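Ubiquitin domain-containing protein DSK2,putative (Plasmodium falciparum, PDB 6JL3) probably acts as a shuttle factor that brings ubiquitinated proteins to the proteasome, its ubiquitin-like domain being the part expected to meet proteasomal receptors. Local coordinates at residues Ile5-Lys10 / Tyr63-Gly68; Lys15-Ala20 / Lys32-His37; Ile25-Leu30 / Leu54-Ser59; Ile47-Lys52 / Asp67-His72. All blocks are in the same frame, centred on the assembly; numbering follows the deposited sequence. Where two conformers were deposited one is given.

Contact 1. Residues Ile5-Lys10 / Tyr63-Gly68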
# COMPACT_ATOMS: atom_id res chain seq x y z
N ILE A 5 1.46 11.37 -5.17
CA ILE A 5 2.65 10.63 -5.53
C ILE A 5 2.21 9.27 -6.05
O ILE A 5 1.13 8.77 -5.72
CB ILE A 5 3.62 10.46 -4.33
CG1 ILE A 5 2.98 9.62 -3.22
CG2 ILE A 5 4.06 11.83 -3.79
CD1 ILE A 5 3.99 9.09 -2.19
N ASN A 6 3.06 8.65 -6.86
CA ASN A 6 2.78 7.30 -7.35
C ASN A 6 3.42 6.27 -6.44
O ASN A 6 4.58 6.41 -6.03
CB ASN A 6 3.32 7.12 -8.77
CG ASN A 6 2.53 7.90 -9.80
OD1 ASN A 6 1.30 7.84 -9.82
ND2 ASN A 6 3.23 8.63 -10.65
N VAL A 7 2.66 5.23 -6.12
CA VAL A 7 3.16 4.06 -5.41
C VAL A 7 2.74 2.83 -6.20
O VAL A 7 1.58 2.69 -6.58
CB VAL A 7 2.63 3.99 -3.97
CG1 VAL A 7 3.11 2.72 -3.28
CG2 VAL A 7 3.07 5.23 -3.19
N SER A 8 3.70 1.95 -6.45
CA SER A 8 3.46 0.71 -7.17
C SER A 8 3.38 -0.44 -6.19
O SER A 8 4.03 -0.44 -5.14
CB SER A 8 4.59 0.45 -8.17
OG SER A 8 4.60 1.43 -9.18
N PHE A 9 2.57 -1.44 -6.54
CA PHE A 9 2.40 -2.63 -5.73
C PHE A 9 2.73 -3.87 -6.53
O PHE A 9 2.30 -4.02 -7.68
CB PHE A 9 0.97 -2.74 -5.22
CG PHE A 9 0.68 -1.78 -4.14
CD1 PHE A 9 0.27 -0.50 -4.44
CD2 PHE A 9 0.87 -2.14 -2.82
CE1 PHE A 9 0.03 0.40 -3.44
CE2 PHE A 9 0.62 -1.25 -1.81
CZ PHE A 9 0.21 0.03 -2.13
N LYS A 10 3.50 -4.76 -5.92
CA LYS A 10 3.70 -6.12 -6.38
C LYS A 10 2.89 -7.01 -5.46
O LYS A 10 3.11 -7.02 -4.24
CB LYS A 10 5.18 -6.49 -6.34
CG LYS A 10 5.97 -5.74 -7.39
CD LYS A 10 7.44 -6.09 -7.34
CE LYS A 10 8.19 -5.58 -8.56
NZ LYS A 10 9.59 -6.08 -8.57
N TYR A 63 6.56 6.60 7.47
CA TYR A 63 7.46 5.61 6.89
C TYR A 63 8.29 6.17 5.75
O TYR A 63 9.05 5.42 5.11
CB TYR A 63 6.63 4.44 6.39
CG TYR A 63 5.89 3.70 7.47
CD1 TYR A 63 6.57 2.88 8.37
CD2 TYR A 63 4.50 3.77 7.58
CE1 TYR A 63 5.89 2.16 9.33
CE2 TYR A 63 3.82 3.05 8.54
CZ TYR A 63 4.52 2.25 9.42
OH TYR A 63 3.85 1.53 10.38
N GLY A 64 8.19 7.47 5.47
CA GLY A 64 8.98 8.08 4.43
C GLY A 64 8.63 7.65 3.02
O GLY A 64 9.52 7.58 2.17
N VAL A 65 7.36 7.37 2.75
CA VAL A 65 6.96 6.95 1.41
C VAL A 65 7.29 8.05 0.42
O VAL A 65 7.11 9.24 0.70
CB VAL A 65 5.46 6.61 1.40
CG1 VAL A 65 4.64 7.85 1.66
CG2 VAL A 65 5.06 5.97 0.07
N ALA A 66 7.79 7.65 -0.74
CA ALA A 66 8.25 8.60 -1.75
C ALA A 66 7.69 8.22 -3.12
O ALA A 66 7.42 7.05 -3.40
CB ALA A 66 9.78 8.62 -1.83
N ASP A 67 7.55 9.23 -3.96
CA ASP A 67 7.04 9.08 -5.32
C ASP A 67 7.87 8.06 -6.09
O ASP A 67 9.09 8.21 -6.23
CB ASP A 67 7.12 10.45 -6.00
CG ASP A 67 6.33 10.54 -7.28
OD1 ASP A 67 5.62 9.59 -7.65
OD2 ASP A 67 6.43 11.60 -7.93
N GLY A 68 7.20 7.02 -6.57
CA GLY A 68 7.84 5.96 -7.33
C GLY A 68 8.16 4.72 -6.53
O GLY A 68 8.57 3.71 -7.12

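Contact 2. Residues Lys15-Ala20 / Lys32-His37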
# COMPACT_ATOMS: atom_id res chain seq x y z
N LYS A 15 0.86 -10.10 -9.90
CA LYS A 15 -0.01 -8.98 -10.21
C LYS A 15 0.69 -7.68 -9.82
O LYS A 15 1.44 -7.62 -8.84
CB LYS A 15 -1.34 -9.15 -9.48
CG LYS A 15 -2.08 -10.39 -9.97
CD LYS A 15 -3.44 -10.57 -9.34
CE LYS A 15 -3.31 -10.96 -7.88
NZ LYS A 15 -4.50 -11.74 -7.47
N GLU A 16 0.46 -6.64 -10.62
CA GLU A 16 1.07 -5.34 -10.38
C GLU A 16 0.10 -4.23 -10.74
O GLU A 16 -0.61 -4.32 -11.74
CB GLU A 16 2.34 -5.17 -11.23
CG GLU A 16 3.45 -6.17 -10.95
CD GLU A 16 4.69 -5.93 -11.79
OE1 GLU A 16 4.67 -5.02 -12.65
OE2 GLU A 16 5.69 -6.65 -11.60
N PHE A 17 0.08 -3.18 -9.92
CA PHE A 17 -0.66 -1.97 -10.24
C PHE A 17 0.03 -0.79 -9.57
O PHE A 17 0.78 -0.95 -8.61
CB PHE A 17 -2.15 -2.04 -9.84
CG PHE A 17 -2.38 -2.09 -8.36
CD1 PHE A 17 -2.32 -3.29 -7.68
CD2 PHE A 17 -2.64 -0.93 -7.64
CE1 PHE A 17 -2.53 -3.35 -6.32
CE2 PHE A 17 -2.85 -0.98 -6.28
CZ PHE A 17 -2.79 -2.19 -5.61
N THR A 18 -0.24 0.41 -10.10
CA THR A 18 0.28 1.66 -9.55
C THR A 18 -0.90 2.58 -9.29
O THR A 18 -1.83 2.64 -10.09
CB THR A 18 1.26 2.33 -10.53
OG1 THR A 18 2.37 1.45 -10.77
CG2 THR A 18 1.78 3.66 -9.99
N VAL A 19 -0.85 3.29 -8.15
CA VAL A 19 -1.86 4.27 -7.80
C VAL A 19 -1.20 5.61 -7.48
O VAL A 19 -0.03 5.68 -7.09
CB VAL A 19 -2.75 3.82 -6.62
CG1 VAL A 19 -3.75 2.78 -7.09
CG2 VAL A 19 -1.90 3.29 -5.47
N ALA A 20 -1.97 6.67 -7.64
CA ALA A 20 -1.56 8.02 -7.27
C ALA A 20 -2.32 8.39 -6.00
O ALA A 20 -3.55 8.44 -6.01
CB ALA A 20 -1.87 9.01 -8.39
N LYS A 32 -7.67 0.24 1.68
CA LYS A 32 -8.95 0.43 1.02
C LYS A 32 -8.76 0.68 -0.47
O LYS A 32 -9.52 0.16 -1.30
CB LYS A 32 -9.75 1.55 1.68
CG LYS A 32 -10.24 1.17 3.07
CD LYS A 32 -10.78 2.35 3.84
CE LYS A 32 -11.33 1.89 5.18
NZ LYS A 32 -11.83 3.04 6.00
N ILE A 33 -7.74 1.46 -0.84
CA ILE A 33 -7.40 1.65 -2.24
C ILE A 33 -7.00 0.32 -2.87
O ILE A 33 -7.46 -0.04 -3.97
CB ILE A 33 -6.28 2.70 -2.38
CG1 ILE A 33 -6.79 4.09 -2.00
CG2 ILE A 33 -5.72 2.70 -3.81
CD1 ILE A 33 -5.69 5.14 -1.87
N CYS A 34 -6.15 -0.45 -2.20
CA CYS A 34 -5.70 -1.73 -2.75
C CYS A 34 -6.87 -2.66 -3.00
O CYS A 34 -6.90 -3.38 -4.01
CB CYS A 34 -4.69 -2.39 -1.81
SG CYS A 34 -3.06 -1.64 -1.81
N ALA A 35 -7.86 -2.67 -2.09
CA ALA A 35 -9.00 -3.56 -2.24
C ALA A 35 -9.86 -3.19 -3.44
O ALA A 35 -10.59 -4.04 -3.95
CB ALA A 35 -9.86 -3.56 -0.97
N GLU A 36 -9.80 -1.94 -3.89
CA GLU A 36 -10.49 -1.52 -5.11
C GLU A 36 -9.68 -1.82 -6.37
O GLU A 36 -10.17 -1.55 -7.47
CB GLU A 36 -10.86 -0.03 -5.00
CG GLU A 36 -11.95 0.19 -3.95
CD GLU A 36 -12.48 1.61 -3.83
OE1 GLU A 36 -11.90 2.54 -4.42
OE2 GLU A 36 -13.49 1.79 -3.12
N HIS A 37 -8.48 -2.38 -6.22
CA HIS A 37 -7.63 -2.75 -7.35
C HIS A 37 -7.32 -4.23 -7.47
O HIS A 37 -6.98 -4.67 -8.57
CB HIS A 37 -6.31 -1.95 -7.31
CG HIS A 37 -6.49 -0.50 -7.59
ND1 HIS A 37 -6.94 0.40 -6.64
CD2 HIS A 37 -6.34 0.22 -8.73
CE1 HIS A 37 -7.04 1.60 -7.18
NE2 HIS A 37 -6.68 1.52 -8.45

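Contact 3. Residues Ile25-Leu30 / Leu54-Ser59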
# COMPACT_ATOMS: atom_id res chain seq x y z
N ILE A 25 -2.08 9.92 3.60
CA ILE A 25 -3.17 9.01 3.95
C ILE A 25 -2.64 7.95 4.93
O ILE A 25 -1.43 7.75 5.08
CB ILE A 25 -3.81 8.35 2.71
CG1 ILE A 25 -2.81 7.44 2.00
CG2 ILE A 25 -4.37 9.42 1.77
CD1 ILE A 25 -3.44 6.61 0.89
N THR A 26 -3.56 7.27 5.60
CA THR A 26 -3.13 6.22 6.51
C THR A 26 -2.92 4.90 5.76
O THR A 26 -3.37 4.72 4.62
CB THR A 26 -4.17 5.98 7.60
OG1 THR A 26 -5.37 5.50 6.98
CG2 THR A 26 -4.42 7.25 8.39
N VAL A 27 -2.26 3.96 6.44
CA VAL A 27 -2.11 2.61 5.91
C VAL A 27 -3.47 1.98 5.63
O VAL A 27 -3.67 1.32 4.60
CB VAL A 27 -1.27 1.77 6.88
CG1 VAL A 27 -1.26 0.30 6.49
CG2 VAL A 27 0.14 2.33 6.95
N LEU A 28 -4.43 2.17 6.54
CA LEU A 28 -5.78 1.65 6.30
C LEU A 28 -6.40 2.27 5.05
O LEU A 28 -7.02 1.56 4.25
CB LEU A 28 -6.65 1.87 7.53
CG LEU A 28 -8.06 1.28 7.42
CD1 LEU A 28 -8.04 -0.23 7.18
CD2 LEU A 28 -8.90 1.60 8.67
N ASP A 29 -6.25 3.58 4.88
CA ASP A 29 -6.71 4.23 3.64
C ASP A 29 -6.10 3.55 2.42
O ASP A 29 -6.77 3.33 1.41
CB ASP A 29 -6.30 5.71 3.61
CG ASP A 29 -7.07 6.60 4.56
OD1 ASP A 29 -8.24 6.32 4.87
OD2 ASP A 29 -6.50 7.64 4.97
N LEU A 30 -4.80 3.25 2.50
CA LEU A 30 -4.10 2.62 1.39
C LEU A 30 -4.61 1.20 1.14
O LEU A 30 -4.74 0.79 -0.01
CB LEU A 30 -2.59 2.64 1.67
CG LEU A 30 -1.69 2.11 0.56
CD1 LEU A 30 -1.91 2.90 -0.73
CD2 LEU A 30 -0.23 2.16 0.98
N LEU A 54 3.28 -2.62 7.55
CA LEU A 54 2.85 -1.28 7.92
C LEU A 54 1.58 -1.33 8.77
O LEU A 54 0.74 -2.22 8.61
CB LEU A 54 2.62 -0.44 6.67
CG LEU A 54 3.83 -0.30 5.74
CD1 LEU A 54 3.48 0.75 4.67
CD2 LEU A 54 5.11 0.07 6.45
N LYS A 55 1.45 -0.36 9.68
CA LYS A 55 0.41 -0.36 10.70
C LYS A 55 -0.77 0.53 10.30
O LYS A 55 -0.59 1.71 9.98
CB LYS A 55 0.99 0.11 12.04
CG LYS A 55 2.07 -0.81 12.63
CD LYS A 55 1.51 -2.21 12.90
CE LYS A 55 2.56 -3.20 13.39
NZ LYS A 55 3.09 -2.85 14.74
N ASP A 56 -1.98 -0.04 10.42
CA ASP A 56 -3.20 0.54 9.85
C ASP A 56 -3.38 2.02 10.18
O ASP A 56 -3.78 2.81 9.32
CB ASP A 56 -4.42 -0.19 10.40
CG ASP A 56 -4.74 -1.48 9.69
OD1 ASP A 56 -4.08 -1.79 8.68
OD2 ASP A 56 -5.66 -2.19 10.17
N LYS A 57 -3.22 2.39 11.45
CA LYS A 57 -3.62 3.72 11.89
C LYS A 57 -2.60 4.80 11.54
O LYS A 57 -2.87 5.98 11.75
CB LYS A 57 -3.89 3.74 13.40
CG LYS A 57 -5.11 2.91 13.77
CD LYS A 57 -5.38 2.89 15.26
CE LYS A 57 -6.73 2.23 15.54
NZ LYS A 57 -7.10 2.31 16.98
N GLU A 58 -1.46 4.43 10.98
CA GLU A 58 -0.37 5.37 10.79
C GLU A 58 -0.40 6.02 9.42
O GLU A 58 -0.72 5.38 8.41
CB GLU A 58 0.97 4.68 11.00
CG GLU A 58 1.18 4.04 12.38
CD GLU A 58 1.18 5.01 13.57
OE1 GLU A 58 0.57 6.10 13.51
OE2 GLU A 58 1.78 4.66 14.60
N SER A 59 -0.06 7.31 9.38
CA SER A 59 0.13 8.02 8.13
C SER A 59 1.36 7.48 7.40
O SER A 59 2.39 7.19 8.02
CB SER A 59 0.34 9.50 8.41
OG SER A 59 0.64 10.21 7.22

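Contact 4. Residues Ile47-Lys52 / Asp67-His72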
# COMPACT_ATOMS: atom_id res chain seq x y z
N ILE A 47 0.58 -5.01 3.99
CA ILE A 47 1.42 -4.17 3.15
C ILE A 47 2.83 -4.18 3.71
O ILE A 47 3.05 -3.84 4.89
CB ILE A 47 0.86 -2.74 3.02
CG1 ILE A 47 -0.52 -2.78 2.37
CG2 ILE A 47 1.84 -1.88 2.23
CD1 ILE A 47 -1.19 -1.42 2.23
N ILE A 48 3.79 -4.58 2.87
CA ILE A 48 5.18 -4.77 3.26
C ILE A 48 6.01 -3.67 2.59
O ILE A 48 5.97 -3.53 1.37
CB ILE A 48 5.72 -6.15 2.85
CG1 ILE A 48 4.72 -7.27 3.22
CG2 ILE A 48 7.13 -6.35 3.41
CD1 ILE A 48 4.37 -7.38 4.66
N PHE A 49 6.76 -2.93 3.39
CA PHE A 49 7.54 -1.79 2.91
C PHE A 49 8.66 -1.55 3.91
O PHE A 49 8.43 -1.59 5.13
CB PHE A 49 6.63 -0.57 2.80
CG PHE A 49 7.32 0.69 2.32
CD1 PHE A 49 7.88 0.77 1.05
CD2 PHE A 49 7.35 1.81 3.13
CE1 PHE A 49 8.48 1.95 0.63
CE2 PHE A 49 7.94 2.99 2.71
CZ PHE A 49 8.51 3.05 1.46
N LYS A 50 9.87 -1.35 3.40
CA LYS A 50 11.04 -1.10 4.25
C LYS A 50 11.19 -2.16 5.34
O LYS A 50 11.55 -1.87 6.49
CB LYS A 50 11.00 0.32 4.84
CG LYS A 50 11.20 1.39 3.79
CD LYS A 50 11.24 2.78 4.41
CE LYS A 50 11.63 3.84 3.40
NZ LYS A 50 11.64 5.20 4.03
N GLY A 51 10.94 -3.41 4.96
CA GLY A 51 11.15 -4.53 5.84
C GLY A 51 10.14 -4.66 6.94
O GLY A 51 10.39 -5.38 7.92
N LYS A 52 9.00 -3.99 6.83
CA LYS A 52 8.02 -3.99 7.89
C LYS A 52 6.62 -4.23 7.35
O LYS A 52 6.32 -3.96 6.19
CB LYS A 52 8.00 -2.64 8.61
CG LYS A 52 9.25 -2.37 9.39
CD LYS A 52 9.20 -1.00 10.03
CE LYS A 52 9.40 0.10 9.00
NZ LYS A 52 10.83 0.23 8.57
N ASP A 67 7.55 9.23 -3.96
CA ASP A 67 7.04 9.08 -5.32
C ASP A 67 7.87 8.06 -6.09
O ASP A 67 9.09 8.21 -6.23
CB ASP A 67 7.12 10.45 -6.00
CG ASP A 67 6.33 10.54 -7.28
OD1 ASP A 67 5.62 9.59 -7.65
OD2 ASP A 67 6.43 11.60 -7.93
N GLY A 68 7.20 7.02 -6.57
CA GLY A 68 7.84 5.96 -7.33
C GLY A 68 8.16 4.72 -6.53
O GLY A 68 8.57 3.71 -7.12
N ASN A 69 8.00 4.75 -5.21
CA ASN A 69 8.30 3.58 -4.39
C ASN A 69 7.41 2.40 -4.78
O ASN A 69 6.28 2.57 -5.24
CB ASN A 69 8.08 3.88 -2.90
CG ASN A 69 9.20 4.69 -2.23
OD1 ASN A 69 9.01 5.16 -1.10
ND2 ASN A 69 10.34 4.85 -2.89
N THR A 70 7.93 1.20 -4.55
CA THR A 70 7.19 -0.04 -4.70
C THR A 70 7.02 -0.68 -3.33
O THR A 70 7.95 -0.71 -2.52
CB THR A 70 7.92 -1.00 -5.65
OG1 THR A 70 8.02 -0.39 -6.95
CG2 THR A 70 7.17 -2.32 -5.78
N MET A 71 5.82 -1.17 -3.07
CA MET A 71 5.50 -1.95 -1.89
C MET A 71 5.02 -3.32 -2.34
O MET A 71 4.65 -3.53 -3.49
CB MET A 71 4.39 -1.28 -1.08
CG MET A 71 4.69 0.16 -0.70
SD MET A 71 3.50 0.81 0.47
CE MET A 71 4.12 2.47 0.73
N HIS A 72 5.05 -4.27 -1.41
CA HIS A 72 4.47 -5.58 -1.66
C HIS A 72 3.17 -5.72 -0.91
O HIS A 72 3.02 -5.21 0.21
CB HIS A 72 5.42 -6.71 -1.27
CG HIS A 72 6.57 -6.86 -2.19
ND1 HIS A 72 7.65 -5.99 -2.18
CD2 HIS A 72 6.83 -7.76 -3.17
CE1 HIS A 72 8.52 -6.37 -3.10
NE2 HIS A 72 8.04 -7.43 -3.72
O HOH W 1 8.34 -4.28 0.15

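Contact 1. Residues Ile5-Lys10 / Tyr63-Gly68
Ile5, Val7 and Val65 make the dense half of this contact, on the inner side of strand 5-11. The CG2 methyl of Val65 sits 3.9 Å from Val7 CG2 and 4.0 Å from Ile5 CD1, so one branch of the loop valine meets both strand residues; that branch stands opposite the backbone N of Val65 (CG2 anti, CG1 at chi1 66°), and the two valines cross at about a right angle. Ile5 CD1 also lies against the backbone where Ala66 joins Asp67, with Ala66 C at 3.9 Å.

The outer half is polar and exposed. Asp67 slides past Ile5 in the opposite direction, CB to CB 3.9 Å, and its carboxylate reaches the strand: Asn6 N donates to Asp67 OD1 over 2.8 Å, nearly straight at 168° but arriving from above the carboxylate plane. Gly68 N returns a bond to Asn6 O at 2.7 Å. The backbone N-H and C=O of Asn6 are thus both tied to the loop, one by a side-chain and one by a backbone bond, whereas the Asn6 amide merely runs beside the carboxylate.

Between them these bonds fasten the loop leading into strand 70-75 to the start of strand 5-11, its parallel neighbour at the centre of the ubiquitin-like sheet. Strand 15-21 flanks 5-11 on its other edge, and Val65 also packs on Leu60 and Met71.

Contact 2. Residues Lys15-Ala20 / Lys32-His37
His37 lies against Phe17 and Val19 of strand 15-21, and its side chain can be followed outward from the backbone. CB comes first, over the middle of the Phe17 ring, 3.7 Å from the ring centroid and only 11° off the normal: a CH-pi contact. CG, anti to the carbonyl carbon (chi1 -69°), has moved toward the rim, 3.9 Å from Phe17 CD2, and this carries the imidazole past the phenyl ring to Val19, nearly parallel to the phenyl (7°) but slid so far that the rings barely overlap. ND1 turns back to helix 27-35 and donates to Ile33 O over 2.8 Å, the oxygen lying in the imidazole plane; this bond should fix the rotation of the ring. At the far end CE1 and NE2 each lie 3.5 Å from Val19 CG1, a methyl resting over the imidazole face.

Cys34 SG meets the edge of the Phe17 ring at CZ, 3.8 Å away, and Ile33 CG2 touches Val19 CG1 at 3.8 Å. Phe17 also packs on Phe9 of the adjoining strand. Here the end of helix 27-35 is laid across the edge strand of the sheet, the helix-on-sheet packing of the ubiquitin-like beta-grasp fold.

Contact 3. Residues Ile25-Leu30 / Leu54-Ser59
Val27 stands with its two methyls over the loop, facing the Lys55 carbonyl and the Leu54 side chain. CG1 is anti to the backbone N (chi1 171°) and CG2 lies beside it; this turns CG2 to Leu54 CB at 3.7 Å. Val27 CG2 and CB press on Lys55 O at 3.2 Å, while CG1 stays farther from it. Leu54 points its own CB back at the valine, so the pair closes the buried side of the contact. On the outer side Leu28 CB touches Asp56 CB at 4.2 Å. Asp56 CB points away from the helix start, and its OD1 makes a salt bridge to Lys31, one turn further along the helix.

Backbone bonds accompany these side-chain contacts. Val27 N donates to Glu58 O over 2.9 Å, and Leu28 N donates to Asp56 O over the same distance, here in the carbonyl plane on a lone pair. The first turn of helix 27-35 thus gives two of its N-H groups to the type I turn of Lys55 to Glu58. In the ubiquitin-like beta-grasp fold this is the place where the loop after the short strand 52-53 comes back against the N-terminal end of the helix.

Thr26, the N-cap, sits between the two. Its OG1, held between backbone N and carbonyl carbon (chi1 64°), accepts from Asp29 N, while Thr26 N donates to Asp29 OD2 at 170°: a capping box. The other side of Thr26 faces the loop, with CG2 3.9 Å from Lys57 O and CA 3.2 Å from Glu58 O in a CA-H...O contact. Beyond it Ser59 CA approaches Ile25 O in a second contact of the same kind.

Contact 4. Residues Ile47-Lys52 / Asp67-His72
Asn69 meets the rim of the Phe49 ring, its OD1 3.4 Å from Phe49 CZ and near the ring plane, where the weakly positive C-H edge suits an oxygen. Amide and ring planes are 44° apart. The same oxygen accepts from Ala66 N, which positions it against the ring.

At Thr70 it is the backbone that counts: its carbonyl O also comes to the ring edge, 3.9 Å from Phe49 CD1, while the side chain turns away.

Met71 carries most of the apolar contact with Phe49. With the chain extended beyond CG, it crosses Phe49 obliquely: CG lies 3.7 Å from Phe49 CD1, and CE ends over the middle of the ring face, 4.0 Å from the centroid, a CH-pi contact. SD, 4.8 Å from the centroid of the Phe49 ring and oblique to it, makes a Met-aromatic contact as well. Lys50 CG covers the opposite face, leaving the phenyl ring sandwiched. Along the way Met71 SD touches Ile47 CG2 at 3.6 Å.

His72 pairs with Ile48 as an antiparallel hydrogen-bonded pair. Ile48 N donates to His72 O over 2.8 Å at 176°, and His72 N returns the bond to Ile48 O. That carbonyl also accepts from a water which sits 3.0 Å from His72 ND1, bridging backbone and imidazole. The two side chains share a face of the sheet and touch near CB before diverging.

Strand 70-75 lies between 45-49 here and 5-11 on its other edge, with Phe9 beside Met71. Leu30 of helix 27-35 packs on both Ile47 and Met71.

All four contacts belong to one compact ubiquitin-like domain. Contacts 1 and 4 lie closest, their centres about 7 Å apart, and share Asp67 and Gly68, so the loop before strand 70-75 and the strand itself are held beside 5-11 and 45-49. Contacts 2 and 3 hold opposite ends of helix 27-35, with centres about 14 Å apart, and their segments alternate along the chain. Contact 1 spans most of the chain and encloses both. Leu30, from contact 3, reaches Phe9, Ile47 and Met71, joining helix to sheet. Together the contacts bind the first strands, the helix and the later loops into a single core between the helix and the sheet.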